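Major capsid protein (Faustovirus, PDB 5J7O) builds the protein capsid of this large double-stranded DNA virus, assembling as trimers of double jelly-roll subunits. Local coordinates at residues B[197-202]-B[419-424]; B[435-440]-B[590-595]; B[442-447]-B[611-616]. All blocks are in the same frame, centred on the assembly; numbering follows the deposited sequence.

In the fold
The three contacts lie on the same side of the chain's centre, grouped around what is probably the C-terminal jelly roll. Interaction 1 closes first along the chain and joins rim strand 196-202, probably of the first roll, to strand 415-428. Interactions 2 and 3 interleave, as in a jelly roll: interaction 2 pairs 432-436 and 592-597 in one sheet, and interaction 3 pairs 444-453 and 607-620 in the facing sheet. Their centres lie about 11 Å apart; that of interaction 1 is about 10 Å from interaction 3's and about 16 Å from interaction 2's. Strand 415-428 neighbours 607-620, so the inter-roll seam continues into the sandwich; the Arg419-Glu445 salt bridge spans interactions 1 and 3.

Interaction 1 (B[197-202]-B[419-424]); sequences PLDEYT and RVYREQ
At the seam between the two jelly rolls, Tyr201 lies beside Tyr421, the side chains pointing the same way. Tyr201 CB sits over one face of the Tyr421 ring, 3.9 Å from its centroid in a CH-pi contact, and the two ring planes meet at 58°. Beyond the segments, both hydroxyls bond to the backbone of Leu300, Tyr201 OH to its N and Tyr421 OH to its O.

The strands are inclined at 48° to each other, both running the same general way, and the bonds across them are made by side chains, not backbone to backbone. Residues 199-202 belong to the edge strand of a sheet probably in the first roll, with Leu198 and Asp199 forming a classic beta bulge opposite Phe191; 419-424 belongs to edge strand 415-428 of a second-roll sheet. Asp199, its CG anti to the backbone N (chi1 -170°), reaches over so that OD1 accepts from Tyr421 N at 3.0 Å, on the syn side of the carboxylate. Asp199 OD2 is buried without a partner in the model. At the other end Thr202 OG1 donates to the syn lone pair of Glu423 OE1, 2.6 Å away; Thr202 also N-caps helix 203-212 through a weak bond to Leu204 N.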
loop_
_atom_site.group_PDB
_atom_site.type_symbol
_atom_site.label_atom_id
_atom_site.label_comp_id
_atom_site.label_asym_id
_atom_site.label_seq_id
_atom_site.Cartn_x
_atom_site.Cartn_y
_atom_site.Cartn_z
ATOM N N PRO B 197 -33.817 -5.388 -22.306
ATOM C CA PRO B 197 -32.684 -5.086 -21.423
ATOM C C PRO B 197 -32.735 -3.644 -20.944
ATOM O O PRO B 197 -32.555 -2.715 -21.738
ATOM C CB PRO B 197 -31.462 -5.345 -22.312
ATOM C CG PRO B 197 -31.949 -6.294 -23.355
ATOM C CD PRO B 197 -33.378 -5.911 -23.610
ATOM N N LEU B 198 -33.000 -3.442 -19.653
ATOM C CA LEU B 198 -33.018 -2.087 -19.117
ATOM C C LEU B 198 -31.603 -1.568 -18.898
ATOM O O LEU B 198 -31.335 -0.379 -19.102
ATOM C CB LEU B 198 -33.826 -2.046 -17.819
ATOM C CG LEU B 198 -34.286 -0.673 -17.317
ATOM C CD1 LEU B 198 -35.579 -0.797 -16.530
ATOM C CD2 LEU B 198 -33.219 -0.015 -16.464
ATOM N N ASP B 199 -30.688 -2.444 -18.486
ATOM C CA ASP B 199 -29.281 -2.093 -18.362
ATOM C C ASP B 199 -28.467 -3.376 -18.336
ATOM O O ASP B 199 -28.934 -4.413 -17.855
ATOM C CB ASP B 199 -29.005 -1.258 -17.107
ATOM C CG ASP B 199 -27.602 -0.682 -17.093
ATOM O OD1 ASP B 199 -27.050 -0.442 -18.187
ATOM O OD2 ASP B 199 -27.050 -0.473 -15.991
ATOM N N GLU B 200 -27.247 -3.293 -18.857
ATOM C CA GLU B 200 -26.386 -4.462 -18.951
ATOM C C GLU B 200 -24.938 -4.017 -19.074
ATOM O O GLU B 200 -24.649 -2.930 -19.582
ATOM C CB GLU B 200 -26.772 -5.341 -20.145
ATOM C CG GLU B 200 -26.889 -4.573 -21.448
ATOM C CD GLU B 200 -27.062 -5.479 -22.647
ATOM O OE1 GLU B 200 -26.647 -6.656 -22.570
ATOM O OE2 GLU B 200 -27.613 -5.015 -23.667
ATOM N N TYR B 201 -24.034 -4.873 -18.602
ATOM C CA TYR B 201 -22.604 -4.632 -18.729
ATOM C C TYR B 201 -21.897 -5.972 -18.878
ATOM O O TYR B 201 -22.482 -7.035 -18.656
ATOM C CB TYR B 201 -22.054 -3.844 -17.532
ATOM C CG TYR B 201 -22.197 -4.537 -16.194
ATOM C CD1 TYR B 201 -21.245 -5.450 -15.756
ATOM C CD2 TYR B 201 -23.274 -4.266 -15.363
ATOM C CE1 TYR B 201 -21.370 -6.082 -14.535
ATOM C CE2 TYR B 201 -23.405 -4.892 -14.137
ATOM C CZ TYR B 201 -22.451 -5.799 -13.729
ATOM O OH TYR B 201 -22.576 -6.426 -12.511
ATOM N N THR B 202 -20.627 -5.910 -19.258
ATOM C CA THR B 202 -19.820 -7.099 -19.488
ATOM C C THR B 202 -18.675 -7.151 -18.477
ATOM O O THR B 202 -18.586 -6.329 -17.561
ATOM C CB THR B 202 -19.283 -7.123 -20.922
ATOM O OG1 THR B 202 -18.337 -6.059 -21.097
ATOM C CG2 THR B 202 -20.413 -6.957 -21.923
ATOM N N ARG B 419 -28.160 5.650 -14.496
ATOM C CA ARG B 419 -26.943 5.577 -15.292
ATOM C C ARG B 419 -26.830 4.180 -15.881
ATOM O O ARG B 419 -26.982 3.185 -15.163
ATOM C CB ARG B 419 -25.704 5.908 -14.457
ATOM C CG ARG B 419 -25.237 7.355 -14.562
ATOM C CD ARG B 419 -26.097 8.295 -13.734
ATOM N NE ARG B 419 -25.474 9.611 -13.595
ATOM C CZ ARG B 419 -25.869 10.538 -12.728
ATOM N NH1 ARG B 419 -26.887 10.297 -11.915
ATOM N NH2 ARG B 419 -25.240 11.705 -12.671
ATOM N N VAL B 420 -26.563 4.109 -17.181
ATOM C CA VAL B 420 -26.541 2.846 -17.904
ATOM C C VAL B 420 -25.218 2.708 -18.644
ATOM O O VAL B 420 -24.623 3.696 -19.086
ATOM C CB VAL B 420 -27.726 2.733 -18.886
ATOM C CG1 VAL B 420 -29.008 2.421 -18.133
ATOM C CG2 VAL B 420 -27.875 4.020 -19.682
ATOM N N TYR B 421 -24.759 1.467 -18.776
ATOM C CA TYR B 421 -23.542 1.181 -19.517
ATOM C C TYR B 421 -23.835 1.133 -21.012
ATOM O O TYR B 421 -24.890 0.660 -21.439
ATOM C CB TYR B 421 -22.933 -0.146 -19.064
ATOM C CG TYR B 421 -22.531 -0.178 -17.608
ATOM C CD1 TYR B 421 -21.289 0.291 -17.200
ATOM C CD2 TYR B 421 -23.390 -0.684 -16.643
ATOM C CE1 TYR B 421 -20.917 0.262 -15.870
ATOM C CE2 TYR B 421 -23.026 -0.718 -15.311
ATOM C CZ TYR B 421 -21.789 -0.243 -14.929
ATOM O OH TYR B 421 -21.423 -0.276 -13.603
ATOM N N ARG B 422 -22.886 1.627 -21.805
ATOM C CA ARG B 422 -22.994 1.608 -23.261
ATOM C C ARG B 422 -21.609 1.317 -23.823
ATOM O O ARG B 422 -20.737 2.192 -23.821
ATOM C CB ARG B 422 -23.554 2.923 -23.794
ATOM C CG ARG B 422 -25.056 2.891 -24.007
ATOM C CD ARG B 422 -25.401 1.920 -25.124
ATOM N NE ARG B 422 -26.836 1.722 -25.300
ATOM C CZ ARG B 422 -27.386 1.237 -26.408
ATOM N NH1 ARG B 422 -26.620 0.919 -27.443
ATOM N NH2 ARG B 422 -28.700 1.081 -26.491
ATOM N N GLU B 423 -21.419 0.093 -24.311
ATOM C CA GLU B 423 -20.107 -0.442 -24.643
ATOM C C GLU B 423 -19.984 -0.696 -26.140
ATOM O O GLU B 423 -20.950 -1.099 -26.795
ATOM C CB GLU B 423 -19.856 -1.740 -23.864
ATOM C CG GLU B 423 -18.847 -2.693 -24.489
ATOM C CD GLU B 423 -18.699 -3.980 -23.701
ATOM O OE1 GLU B 423 -18.853 -3.940 -22.461
ATOM O OE2 GLU B 423 -18.437 -5.033 -24.321
ATOM N N GLN B 424 -18.788 -0.443 -26.676
ATOM C CA GLN B 424 -18.436 -0.795 -28.044
ATOM C C GLN B 424 -16.994 -1.277 -28.080
ATOM O O GLN B 424 -16.111 -0.663 -27.474
ATOM C CB GLN B 424 -18.610 0.384 -29.007
ATOM C CG GLN B 424 -17.844 0.229 -30.316
ATOM C CD GLN B 424 -18.114 1.351 -31.298
ATOM O OE1 GLN B 424 -19.266 1.658 -31.606
ATOM N NE2 GLN B 424 -17.050 1.969 -31.798
#

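Interaction 2 (B[435-440]-B[590-595]); sequences VLQSQL and REFYIE
Val435 and Ile594 face each other as an antiparallel hydrogen-bonded pair, Val435 N to Ile594 O at 3.1 Å and Ile594 N to Val435 O at 3.2 Å, while Leu436 and Tyr593 form the adjoining non-hydrogen-bonded pair. A third backbone bond, Gln437 N to Phe592 O at 2.9 Å, carries the pairing on as the chain enters the type I turn from Gln437 to Leu440.

Leu436 and Tyr593 share one face of the sheet. Leu436 CD1 lies over the Tyr593 ring, 4.0 Å from its centroid and set toward the rim, while Leu436 CB touches Tyr593 CE2. The Phe592 ring is held differently: Leu440 CD1 covers one face, and Gln437 CG meets the edge at CD1, 3.7 Å away. Gln437 bends at chi2 (-66°), which curls its amide back along its own strand until NE2 donates to Val435 O at 3.1 Å. That oxygen is thus gripped by two donors, Gln437 NE2 and Ile594 N, arriving from opposite faces of its carbonyl plane. The same amide rests on Ile594 CD1, and its OE1 accepts from Gln439 NE2 in the carbonyl plane at 2.9 Å; with Ser611 also bonded to OE1, the amide's rotation is well fixed.

The pair forms the rim side of a four-stranded jelly-roll sheet, with strand 526-531 flanking 592-597. Val435, Leu440 and Ile594 pack inward on strand 607-620 of the facing sheet, and Gln424 of strand 415-428 bonds to Leu436 O and Ser438 N.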
loop_
_atom_site.group_PDB
_atom_site.type_symbol
_atom_site.label_atom_id
_atom_site.label_comp_id
_atom_site.label_asym_id
_atom_site.label_seq_id
_atom_site.Cartn_x
_atom_site.Cartn_y
_atom_site.Cartn_z
ATOM N N VAL B 435 -12.687 6.215 -34.796
ATOM C CA VAL B 435 -13.672 5.165 -34.570
ATOM C C VAL B 435 -14.986 5.813 -34.155
ATOM O O VAL B 435 -15.098 6.365 -33.054
ATOM C CB VAL B 435 -13.190 4.162 -33.514
ATOM C CG1 VAL B 435 -14.169 3.006 -33.390
ATOM C CG2 VAL B 435 -11.797 3.662 -33.869
ATOM N N LEU B 436 -15.985 5.739 -35.033
ATOM C CA LEU B 436 -17.322 6.198 -34.686
ATOM C C LEU B 436 -17.898 5.332 -33.573
ATOM O O LEU B 436 -17.817 4.101 -33.621
ATOM C CB LEU B 436 -18.237 6.159 -35.910
ATOM C CG LEU B 436 -19.707 6.503 -35.651
ATOM C CD1 LEU B 436 -19.874 7.978 -35.311
ATOM C CD2 LEU B 436 -20.578 6.118 -36.836
ATOM N N GLN B 437 -18.478 5.981 -32.568
ATOM C CA GLN B 437 -19.032 5.297 -31.400
ATOM C C GLN B 437 -20.538 5.171 -31.606
ATOM O O GLN B 437 -21.317 6.033 -31.198
ATOM C CB GLN B 437 -18.687 6.054 -30.124
ATOM C CG GLN B 437 -17.194 6.277 -29.935
ATOM C CD GLN B 437 -16.441 4.982 -29.718
ATOM O OE1 GLN B 437 -16.859 4.138 -28.927
ATOM N NE2 GLN B 437 -15.332 4.812 -30.427
ATOM N N SER B 438 -20.949 4.073 -32.247
ATOM C CA SER B 438 -22.355 3.877 -32.582
ATOM C C SER B 438 -23.207 3.532 -31.369
ATOM O O SER B 438 -24.429 3.714 -31.415
ATOM C CB SER B 438 -22.496 2.778 -33.637
ATOM O OG SER B 438 -21.794 3.111 -34.822
ATOM N N GLN B 439 -22.598 3.044 -30.288
ATOM C CA GLN B 439 -23.368 2.656 -29.112
ATOM C C GLN B 439 -23.965 3.855 -28.386
ATOM O O GLN B 439 -24.906 3.683 -27.606
ATOM C CB GLN B 439 -22.488 1.849 -28.151
ATOM C CG GLN B 439 -21.503 2.678 -27.327
ATOM C CD GLN B 439 -20.331 3.209 -28.137
ATOM O OE1 GLN B 439 -20.297 3.091 -29.362
ATOM N NE2 GLN B 439 -19.356 3.793 -27.449
ATOM N N LEU B 440 -23.458 5.058 -28.635
ATOM C CA LEU B 440 -23.860 6.231 -27.869
ATOM C C LEU B 440 -25.153 6.813 -28.428
ATOM O O LEU B 440 -25.203 7.234 -29.589
ATOM C CB LEU B 440 -22.743 7.271 -27.883
ATOM C CG LEU B 440 -21.417 6.739 -27.336
ATOM C CD1 LEU B 440 -20.388 7.849 -27.195
ATOM C CD2 LEU B 440 -21.653 6.047 -26.009
ATOM N N ARG B 590 -24.623 11.418 -31.315
ATOM C CA ARG B 590 -25.023 10.599 -32.453
ATOM C C ARG B 590 -23.986 10.580 -33.570
ATOM O O ARG B 590 -24.046 9.703 -34.440
ATOM C CB ARG B 590 -26.374 11.077 -32.994
ATOM C CG ARG B 590 -27.566 10.429 -32.300
ATOM C CD ARG B 590 -28.878 11.144 -32.588
ATOM N NE ARG B 590 -28.999 11.567 -33.980
ATOM C CZ ARG B 590 -29.071 12.836 -34.367
ATOM N NH1 ARG B 590 -29.045 13.806 -33.463
ATOM N NH2 ARG B 590 -29.179 13.138 -35.654
ATOM N N GLU B 591 -23.036 11.521 -33.569
ATOM C CA GLU B 591 -21.909 11.518 -34.503
ATOM C C GLU B 591 -20.630 11.744 -33.692
ATOM O O GLU B 591 -20.035 12.824 -33.710
ATOM C CB GLU B 591 -22.080 12.573 -35.596
ATOM C CG GLU B 591 -21.130 12.385 -36.769
ATOM C CD GLU B 591 -20.999 13.626 -37.628
ATOM O OE1 GLU B 591 -20.325 13.554 -38.677
ATOM O OE2 GLU B 591 -21.563 14.675 -37.251
ATOM N N PHE B 592 -20.206 10.700 -32.984
ATOM C CA PHE B 592 -19.171 10.786 -31.962
ATOM C C PHE B 592 -17.963 9.967 -32.392
ATOM O O PHE B 592 -18.110 8.809 -32.799
ATOM C CB PHE B 592 -19.718 10.280 -30.624
ATOM C CG PHE B 592 -18.877 10.641 -29.437
ATOM C CD1 PHE B 592 -17.794 9.859 -29.073
ATOM C CD2 PHE B 592 -19.187 11.749 -28.668
ATOM C CE1 PHE B 592 -17.026 10.186 -27.972
ATOM C CE2 PHE B 592 -18.425 12.082 -27.567
ATOM C CZ PHE B 592 -17.346 11.297 -27.217
ATOM N N TYR B 593 -16.772 10.555 -32.287
ATOM C CA TYR B 593 -15.548 9.908 -32.742
ATOM C C TYR B 593 -14.482 9.957 -31.658
ATOM O O TYR B 593 -14.250 11.007 -31.052
ATOM C CB TYR B 593 -15.014 10.565 -34.019
ATOM C CG TYR B 593 -15.822 10.237 -35.250
ATOM C CD1 TYR B 593 -16.953 10.973 -35.575
ATOM C CD2 TYR B 593 -15.455 9.192 -36.088
ATOM C CE1 TYR B 593 -17.697 10.677 -36.700
ATOM C CE2 TYR B 593 -16.192 8.889 -37.214
ATOM C CZ TYR B 593 -17.313 9.634 -37.516
ATOM O OH TYR B 593 -18.051 9.336 -38.637
ATOM N N ILE B 594 -13.839 8.815 -31.423
ATOM C CA ILE B 594 -12.643 8.720 -30.596
ATOM C C ILE B 594 -11.486 8.375 -31.520
ATOM O O ILE B 594 -11.497 7.324 -32.175
ATOM C CB ILE B 594 -12.795 7.670 -29.485
ATOM C CG1 ILE B 594 -13.905 8.071 -28.512
ATOM C CG2 ILE B 594 -11.476 7.480 -28.748
ATOM C CD1 ILE B 594 -14.149 7.056 -27.415
ATOM N N GLU B 595 -10.494 9.257 -31.583
ATOM C CA GLU B 595 -9.353 9.100 -32.474
ATOM C C GLU B 595 -8.117 8.760 -31.657
ATOM O O GLU B 595 -7.862 9.383 -30.621
ATOM C CB GLU B 595 -9.122 10.373 -33.289
ATOM C CG GLU B 595 -10.365 10.869 -34.003
ATOM C CD GLU B 595 -10.123 12.149 -34.771
ATOM O OE1 GLU B 595 -11.104 12.738 -35.271
ATOM O OE2 GLU B 595 -8.950 12.569 -34.875
#

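Interaction 3 (B[442-447]-B[611-616]); sequences WPVEFI and SIAKCI
Val444 and Ala613 interlock where 442-447, loop at its start and strand by its end, runs antiparallel to strand 611-616. The small Ala613 CB makes a shallow seat filled by Val444 CG1 at 3.8 Å and Ile447 CG1 at 3.6 Å. The other branch of Val444, CG2, leans on Cys615 SG, so the valine straddles two alternate residues of the opposing strand. Past the far end of this row, Ile447 CG2 presses on Ser611 OG, which bonds to Gln437 OE1.

These two strands are the inner pair of a jelly-roll sheet, flanked by 415-428 and 567-570. Three backbone bonds sew them together: Ile616 N to Pro443 O (2.9 Å), Glu445 N to Lys614 O and Lys614 N to Phe446 O (both 3.0 Å), despite the corner at Glu445. On the other face Lys614 lies alongside Phe446, pointing the same way, CG obliquely against ring atom CE2 at 3.5 Å; bends at chi2 to chi4 turn its remainder away toward Tyr421. Ile616 crosses Glu445 at about a right angle; the Glu445 carboxylate salt-bridges to Arg419. Trp442 CB fits between Ile616 O and Cys615 CB; Pro443 packs on Ala15 and Ile616 on Ile19, both of a neighbouring subunit.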
loop_
_atom_site.group_PDB
_atom_site.type_symbol
_atom_site.label_atom_id
_atom_site.label_comp_id
_atom_site.label_asym_id
_atom_site.label_seq_id
_atom_site.Cartn_x
_atom_site.Cartn_y
_atom_site.Cartn_z
ATOM N N TRP B 442 -27.425 8.585 -25.808
ATOM C CA TRP B 442 -27.939 9.417 -24.730
ATOM C C TRP B 442 -26.820 10.285 -24.186
ATOM O O TRP B 442 -25.654 10.111 -24.553
ATOM C CB TRP B 442 -28.532 8.514 -23.634
ATOM C CG TRP B 442 -29.651 7.661 -24.145
ATOM C CD1 TRP B 442 -30.561 7.996 -25.105
ATOM C CD2 TRP B 442 -29.962 6.321 -23.747
ATOM N NE1 TRP B 442 -31.427 6.953 -25.320
ATOM C CE2 TRP B 442 -31.081 5.912 -24.500
ATOM C CE3 TRP B 442 -29.408 5.429 -22.823
ATOM C CZ2 TRP B 442 -31.656 4.651 -24.359
ATOM C CZ3 TRP B 442 -29.981 4.177 -22.685
ATOM C CH2 TRP B 442 -31.092 3.800 -23.449
ATOM N N PRO B 443 -27.140 11.260 -23.327
ATOM C CA PRO B 443 -26.078 12.097 -22.750
ATOM C C PRO B 443 -25.035 11.253 -22.035
ATOM O O PRO B 443 -25.364 10.339 -21.279
ATOM C CB PRO B 443 -26.833 13.005 -21.775
ATOM C CG PRO B 443 -28.188 13.091 -22.335
ATOM C CD PRO B 443 -28.474 11.744 -22.926
ATOM N N VAL B 444 -23.767 11.568 -22.284
ATOM C CA VAL B 444 -22.643 10.797 -21.768
ATOM C C VAL B 444 -21.943 11.611 -20.689
ATOM O O VAL B 444 -21.561 12.764 -20.920
ATOM C CB VAL B 444 -21.661 10.416 -22.888
ATOM C CG1 VAL B 444 -20.479 9.650 -22.314
ATOM C CG2 VAL B 444 -22.369 9.597 -23.957
ATOM N N GLU B 445 -21.777 11.006 -19.511
ATOM C CA GLU B 445 -21.000 11.631 -18.445
ATOM C C GLU B 445 -19.505 11.448 -18.676
ATOM O O GLU B 445 -18.736 12.414 -18.622
ATOM C CB GLU B 445 -21.398 11.048 -17.089
ATOM C CG GLU B 445 -22.737 11.515 -16.559
ATOM C CD GLU B 445 -22.995 11.021 -15.148
ATOM O OE1 GLU B 445 -22.925 9.794 -14.925
ATOM O OE2 GLU B 445 -23.250 11.860 -14.260
ATOM N N PHE B 446 -19.079 10.212 -18.926
ATOM C CA PHE B 446 -17.676 9.914 -19.176
ATOM C C PHE B 446 -17.584 8.575 -19.895
ATOM O O PHE B 446 -18.579 7.865 -20.060
ATOM C CB PHE B 446 -16.859 9.910 -17.880
ATOM C CG PHE B 446 -17.554 9.253 -16.722
ATOM C CD1 PHE B 446 -18.296 10.004 -15.826
ATOM C CD2 PHE B 446 -17.459 7.885 -16.524
ATOM C CE1 PHE B 446 -18.936 9.405 -14.759
ATOM C CE2 PHE B 446 -18.095 7.280 -15.456
ATOM C CZ PHE B 446 -18.834 8.042 -14.573
ATOM N N ILE B 447 -16.369 8.243 -20.329
ATOM C CA ILE B 447 -16.116 7.054 -21.137
ATOM C C ILE B 447 -14.828 6.394 -20.661
ATOM O O ILE B 447 -13.780 7.047 -20.595
ATOM C CB ILE B 447 -16.011 7.392 -22.640
ATOM C CG1 ILE B 447 -17.300 8.042 -23.146
ATOM C CG2 ILE B 447 -15.685 6.145 -23.450
ATOM C CD1 ILE B 447 -17.243 8.473 -24.597
ATOM N N SER B 611 -14.531 0.856 -25.643
ATOM C CA SER B 611 -15.108 2.133 -25.229
ATOM C C SER B 611 -16.418 1.856 -24.505
ATOM O O SER B 611 -17.379 1.375 -25.114
ATOM C CB SER B 611 -15.330 3.052 -26.429
ATOM O OG SER B 611 -16.155 4.152 -26.083
ATOM N N ILE B 612 -16.455 2.161 -23.211
ATOM C CA ILE B 612 -17.613 1.905 -22.362
ATOM C C ILE B 612 -18.020 3.227 -21.732
ATOM O O ILE B 612 -17.336 3.730 -20.830
ATOM C CB ILE B 612 -17.315 0.853 -21.287
ATOM C CG1 ILE B 612 -16.883 -0.460 -21.941
ATOM C CG2 ILE B 612 -18.531 0.640 -20.399
ATOM C CD1 ILE B 612 -16.436 -1.502 -20.958
ATOM N N ALA B 613 -19.129 3.788 -22.194
ATOM C CA ALA B 613 -19.611 5.068 -21.701
ATOM C C ALA B 613 -20.689 4.869 -20.645
ATOM O O ALA B 613 -21.451 3.900 -20.678
ATOM C CB ALA B 613 -20.165 5.919 -22.842
ATOM N N LYS B 614 -20.739 5.805 -19.702
ATOM C CA LYS B 614 -21.796 5.868 -18.701
ATOM C C LYS B 614 -22.764 6.968 -19.116
ATOM O O LYS B 614 -22.426 8.156 -19.059
ATOM C CB LYS B 614 -21.222 6.127 -17.310
ATOM C CG LYS B 614 -20.404 4.972 -16.759
ATOM C CD LYS B 614 -21.262 3.733 -16.580
ATOM C CE LYS B 614 -22.354 3.966 -15.551
ATOM N NZ LYS B 614 -21.792 4.346 -14.227
ATOM N N CYS B 615 -23.959 6.574 -19.538
ATOM C CA CYS B 615 -24.948 7.506 -20.055
ATOM C C CYS B 615 -26.023 7.791 -19.014
ATOM O O CYS B 615 -26.165 7.081 -18.016
ATOM C CB CYS B 615 -25.588 6.960 -21.334
ATOM S SG CYS B 615 -24.416 6.651 -22.676
ATOM N N ILE B 616 -26.780 8.856 -19.261
ATOM C CA ILE B 616 -27.882 9.274 -18.403
ATOM C C ILE B 616 -29.189 8.922 -19.095
ATOM O O ILE B 616 -29.386 9.254 -20.270
ATOM C CB ILE B 616 -27.822 10.780 -18.091
ATOM C CG1 ILE B 616 -26.655 11.090 -17.154
ATOM C CG2 ILE B 616 -29.135 11.254 -17.487
ATOM C CD1 ILE B 616 -26.554 12.554 -16.776
#